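PDB 3D4I: Sts-2 protein from Mus musculus, which has an acid-dependent phosphatase activity in its 2H-phosphatase (PGM) domain, the part described here, and probably promotes accumulation of activated receptors such as T-cell receptors at the cell surface. Local coordinates for residues E122-K130 and M167-R178. Sequence-based numbering, arbitrary orientation.
Sequences EPGIFEWMK and MPAESYDQYVER
Arg178 lies edge-on to the loop 122-130 and bonds to three of its backbone carbonyls. Arg178 NH1 donates to Phe126 O at 2.7 Å and to Gly124 O at 2.9 Å. NH2 donates to Glu127 O, from above that carbonyl plane. The side chain reaches this place by a bend at chi2 (95°). Glu170 holds the other edge of the guanidinium side-on: OE1 accepts from NE on its syn lone pair, and OE2 forms the salt bridge with NH2. Glu170 OE2 also accepts from Met129 N at 2.9 Å on its anti lone pair, so the carboxylate is fixed from both segments. With an alanine here in place of Arg178, the three carbonyls would probably lose this donor and Glu170 its charged mate, leaving the carboxylate held across the contact mainly by Met129 N.

Tyr175 points the CD1 edge of its ring at one face of the Arg178 guanidinium. Trp128 CB stands over the face of the Tyr175 ring, a CH-pi contact 3.8 Å from the centroid. Tyr175 CB in turn sits over the five-membered ring of Trp128. Tyr172 points its ring edge at the same indole face, with planes at 63°. Trp128 NE1 donates to Glu170 O at 3.1 Å. A water joins Tyr175 OH to Phe126 O, and Ser208 also bonds that hydroxyl.

This buried part contrasts with the solvent side. There Met129 CE rests on the exposed Pro168, 3.7 Å from Pro168 CA, and Lys130, also exposed, lays its CB over the other indole face.

Ser171 and Gln174 form a capping box that starts helix 172-187. The contact thus fastens the loop after strand 119-121 to the N-terminal end of this helix, within the histidine phosphatase fold.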
loop_
_atom_site.group_PDB
_atom_site.type_symbol
_atom_site.label_atom_id
_atom_site.label_comp_id
_atom_site.label_asym_id
_atom_site.label_seq_id
_atom_site.Cartn_x
_atom_site.Cartn_y
_atom_site.Cartn_z
ATOM N N GLU A 122 12.382 -2.014 -23.032
ATOM C CA GLU A 122 11.889 -2.513 -24.308
ATOM C C GLU A 122 10.642 -1.749 -24.736
ATOM O O GLU A 122 9.539 -2.066 -24.302
ATOM C CB GLU A 122 11.589 -4.023 -24.232
ATOM C CG GLU A 122 11.062 -4.649 -25.564
ATOM C CD GLU A 122 11.952 -4.322 -26.771
ATOM O OE1 GLU A 122 13.093 -4.796 -26.779
ATOM O OE2 GLU A 122 11.510 -3.594 -27.701
ATOM N N PRO A 123 10.804 -0.728 -25.585
ATOM C CA PRO A 123 9.610 -0.088 -26.150
ATOM C C PRO A 123 8.655 -1.004 -26.901
ATOM O O PRO A 123 7.498 -0.653 -27.058
ATOM C CB PRO A 123 10.195 0.972 -27.093
ATOM C CG PRO A 123 11.494 1.302 -26.464
ATOM C CD PRO A 123 12.032 -0.029 -26.006
ATOM N N GLY A 124 9.115 -2.163 -27.360
ATOM C CA GLY A 124 8.223 -3.118 -28.019
ATOM C C GLY A 124 7.135 -3.686 -27.106
ATOM O O GLY A 124 6.169 -4.281 -27.594
ATOM N N ILE A 125 7.267 -3.476 -25.795
ATOM C CA ILE A 125 6.201 -3.862 -24.851
ATOM C C ILE A 125 5.523 -2.647 -24.207
ATOM O O ILE A 125 4.856 -2.777 -23.186
ATOM C CB ILE A 125 6.684 -4.902 -23.753
ATOM C CG1 ILE A 125 7.746 -4.288 -22.818
ATOM C CG2 ILE A 125 7.145 -6.208 -24.447
ATOM C CD1 ILE A 125 8.335 -5.250 -21.711
ATOM N N PHE A 126 5.696 -1.465 -24.822
ATOM C CA PHE A 126 4.938 -0.287 -24.428
ATOM C C PHE A 126 3.445 -0.499 -24.705
ATOM O O PHE A 126 3.059 -1.424 -25.435
ATOM C CB PHE A 126 5.457 0.950 -25.162
ATOM C CG PHE A 126 4.809 2.241 -24.725
ATOM C CD1 PHE A 126 4.987 2.727 -23.432
ATOM C CD2 PHE A 126 4.049 2.974 -25.616
ATOM C CE1 PHE A 126 4.391 3.916 -23.027
ATOM C CE2 PHE A 126 3.452 4.167 -25.234
ATOM C CZ PHE A 126 3.640 4.649 -23.930
ATOM N N GLU A 127 2.607 0.347 -24.109
ATOM C CA GLU A 127 1.167 0.325 -24.342
ATOM C C GLU A 127 0.829 0.502 -25.825
ATOM O O GLU A 127 1.598 1.108 -26.573
ATOM C CB GLU A 127 0.522 1.453 -23.494
ATOM C CG GLU A 127 -0.998 1.563 -23.554
ATOM C CD GLU A 127 -1.682 0.346 -22.969
ATOM O OE1 GLU A 127 -1.874 -0.619 -23.717
ATOM O OE2 GLU A 127 -2.022 0.359 -21.758
ATOM N N TRP A 128 -0.304 -0.045 -26.261
ATOM C CA TRP A 128 -0.845 0.248 -27.593
ATOM C C TRP A 128 -0.986 1.758 -27.754
ATOM O O TRP A 128 -1.603 2.399 -26.905
ATOM C CB TRP A 128 -2.213 -0.433 -27.752
ATOM C CG TRP A 128 -2.896 -0.290 -29.125
ATOM C CD1 TRP A 128 -2.324 0.063 -30.309
ATOM C CD2 TRP A 128 -4.261 -0.596 -29.419
ATOM N NE1 TRP A 128 -3.260 0.037 -31.322
ATOM C CE2 TRP A 128 -4.457 -0.375 -30.801
ATOM C CE3 TRP A 128 -5.351 -1.024 -28.640
ATOM C CZ2 TRP A 128 -5.707 -0.537 -31.419
ATOM C CZ3 TRP A 128 -6.601 -1.203 -29.273
ATOM C CH2 TRP A 128 -6.758 -0.963 -30.635
ATOM N N MET A 129 -0.430 2.319 -28.841
ATOM C CA MET A 129 -0.362 3.789 -29.033
ATOM C C MET A 129 -1.723 4.449 -29.127
ATOM O O MET A 129 -1.864 5.629 -28.830
ATOM C CB MET A 129 0.482 4.151 -30.273
ATOM C CG MET A 129 1.951 3.727 -30.165
ATOM S SD MET A 129 2.839 4.719 -28.942
ATOM C CE MET A 129 2.862 6.301 -29.826
ATOM N N LYS A 130 -2.711 3.672 -29.560
ATOM C CA LYS A 130 -4.116 4.059 -29.554
ATOM C C LYS A 130 -4.552 4.632 -28.206
ATOM O O LYS A 130 -5.411 5.507 -28.167
ATOM C CB LYS A 130 -4.967 2.821 -29.862
ATOM C CG LYS A 130 -6.490 3.017 -29.854
ATOM C CD LYS A 130 -6.960 3.727 -31.099
ATOM C CE LYS A 130 -6.968 2.803 -32.304
ATOM N NZ LYS A 130 -7.410 3.540 -33.534
ATOM N N MET A 167 4.688 3.840 -33.596
ATOM C CA MET A 167 3.857 4.648 -34.480
ATOM C C MET A 167 2.573 5.092 -33.792
ATOM O O MET A 167 1.794 4.256 -33.352
ATOM C CB MET A 167 3.517 3.876 -35.760
ATOM C CG MET A 167 4.713 3.559 -36.656
ATOM S SD MET A 167 5.570 5.075 -37.119
ATOM C CE MET A 167 7.135 4.419 -37.731
ATOM N N PRO A 168 2.328 6.415 -33.729
ATOM C CA PRO A 168 1.110 6.903 -33.078
ATOM C C PRO A 168 -0.184 6.317 -33.665
ATOM O O PRO A 168 -1.181 6.188 -32.947
ATOM C CB PRO A 168 1.170 8.410 -33.320
ATOM C CG PRO A 168 2.618 8.689 -33.456
ATOM C CD PRO A 168 3.144 7.526 -34.240
ATOM N N ALA A 169 -0.162 5.976 -34.953
ATOM C CA ALA A 169 -1.346 5.420 -35.616
ATOM C C ALA A 169 -1.352 3.881 -35.717
ATOM O O ALA A 169 -2.158 3.313 -36.466
ATOM C CB ALA A 169 -1.534 6.062 -37.006
ATOM N N GLU A 170 -0.482 3.192 -34.970
ATOM C CA GLU A 170 -0.459 1.732 -35.077
ATOM C C GLU A 170 -1.852 1.169 -34.824
ATOM O O GLU A 170 -2.538 1.568 -33.883
ATOM C CB GLU A 170 0.602 1.055 -34.187
ATOM C CG GLU A 170 0.496 1.383 -32.717
ATOM C CD GLU A 170 1.274 0.441 -31.797
ATOM O OE1 GLU A 170 2.166 -0.325 -32.239
ATOM O OE2 GLU A 170 0.996 0.516 -30.593
ATOM N N SER A 171 -2.272 0.273 -35.705
ATOM C CA SER A 171 -3.545 -0.416 -35.572
ATOM C C SER A 171 -3.403 -1.506 -34.528
ATOM O O SER A 171 -2.292 -1.804 -34.080
ATOM C CB SER A 171 -3.932 -1.054 -36.897
ATOM O OG SER A 171 -2.980 -2.051 -37.254
ATOM N N TYR A 172 -4.528 -2.115 -34.160
ATOM C CA TYR A 172 -4.510 -3.270 -33.263
ATOM C C TYR A 172 -3.656 -4.394 -33.839
ATOM O O TYR A 172 -2.810 -4.950 -33.132
ATOM C CB TYR A 172 -5.928 -3.754 -32.936
ATOM C CG TYR A 172 -5.972 -5.027 -32.122
ATOM C CD1 TYR A 172 -5.608 -5.033 -30.772
ATOM C CD2 TYR A 172 -6.377 -6.231 -32.701
ATOM C CE1 TYR A 172 -5.643 -6.215 -30.021
ATOM C CE2 TYR A 172 -6.406 -7.420 -31.953
ATOM C CZ TYR A 172 -6.046 -7.402 -30.628
ATOM O OH TYR A 172 -6.094 -8.570 -29.905
ATOM N N ASP A 173 -3.869 -4.715 -35.117
ATOM C CA ASP A 173 -3.070 -5.743 -35.807
ATOM C C ASP A 173 -1.560 -5.470 -35.754
ATOM O O ASP A 173 -0.755 -6.385 -35.522
ATOM C CB ASP A 173 -3.533 -5.954 -37.264
ATOM C CG ASP A 173 -4.901 -6.633 -37.363
ATOM O OD1 ASP A 173 -5.329 -7.339 -36.419
ATOM O OD2 ASP A 173 -5.568 -6.457 -38.406
ATOM N N GLN A 174 -1.185 -4.215 -35.973
ATOM C CA GLN A 174 0.219 -3.803 -35.904
ATOM C C GLN A 174 0.769 -3.894 -34.492
ATOM O O GLN A 174 1.918 -4.370 -34.289
ATOM C CB GLN A 174 0.386 -2.394 -36.445
ATOM C CG GLN A 174 0.327 -2.375 -37.967
ATOM C CD GLN A 174 0.253 -0.991 -38.545
ATOM O OE1 GLN A 174 -0.230 -0.066 -37.906
ATOM N NE2 GLN A 174 0.726 -0.842 -39.784
ATOM N N TYR A 175 -0.047 -3.436 -33.530
ATOM C CA TYR A 175 0.280 -3.559 -32.096
ATOM C C TYR A 175 0.563 -5.011 -31.686
ATOM O O TYR A 175 1.604 -5.299 -31.093
ATOM C CB TYR A 175 -0.844 -2.965 -31.218
ATOM C CG TYR A 175 -0.728 -3.392 -29.765
ATOM C CD1 TYR A 175 0.266 -2.873 -28.953
ATOM C CD2 TYR A 175 -1.601 -4.343 -29.224
ATOM C CE1 TYR A 175 0.392 -3.273 -27.631
ATOM C CE2 TYR A 175 -1.477 -4.761 -27.905
ATOM C CZ TYR A 175 -0.484 -4.212 -27.111
ATOM O OH TYR A 175 -0.325 -4.619 -25.806
ATOM N N VAL A 176 -0.380 -5.915 -31.957
ATOM C CA VAL A 176 -0.197 -7.322 -31.549
ATOM C C VAL A 176 1.023 -7.958 -32.235
ATOM O O VAL A 176 1.735 -8.779 -31.634
ATOM C CB VAL A 176 -1.491 -8.199 -31.709
ATOM C CG1 VAL A 176 -2.599 -7.669 -30.790
ATOM C CG2 VAL A 176 -1.971 -8.253 -33.147
ATOM N N GLU A 177 1.268 -7.545 -33.476
ATOM C CA GLU A 177 2.428 -8.019 -34.234
ATOM C C GLU A 177 3.734 -7.557 -33.607
ATOM O O GLU A 177 4.610 -8.378 -33.409
ATOM C CB GLU A 177 2.346 -7.627 -35.720
ATOM C CG GLU A 177 3.536 -8.135 -36.577
ATOM C CD GLU A 177 3.735 -9.650 -36.546
ATOM O OE1 GLU A 177 2.847 -10.407 -36.062
ATOM O OE2 GLU A 177 4.805 -10.091 -37.015
ATOM N N ARG A 178 3.860 -6.274 -33.246
ATOM C CA ARG A 178 5.124 -5.830 -32.603
ATOM C C ARG A 178 5.363 -6.411 -31.205
ATOM O O ARG A 178 6.512 -6.556 -30.774
ATOM C CB ARG A 178 5.329 -4.304 -32.637
ATOM C CG ARG A 178 4.257 -3.454 -31.989
ATOM C CD ARG A 178 4.594 -3.086 -30.533
ATOM N NE ARG A 178 3.827 -1.906 -30.120
ATOM C CZ ARG A 178 3.591 -1.545 -28.866
ATOM N NH1 ARG A 178 4.051 -2.273 -27.850
ATOM N NH2 ARG A 178 2.880 -0.447 -28.637
HETATM O O HOH W 1 1.421 -3.560 -24.026
#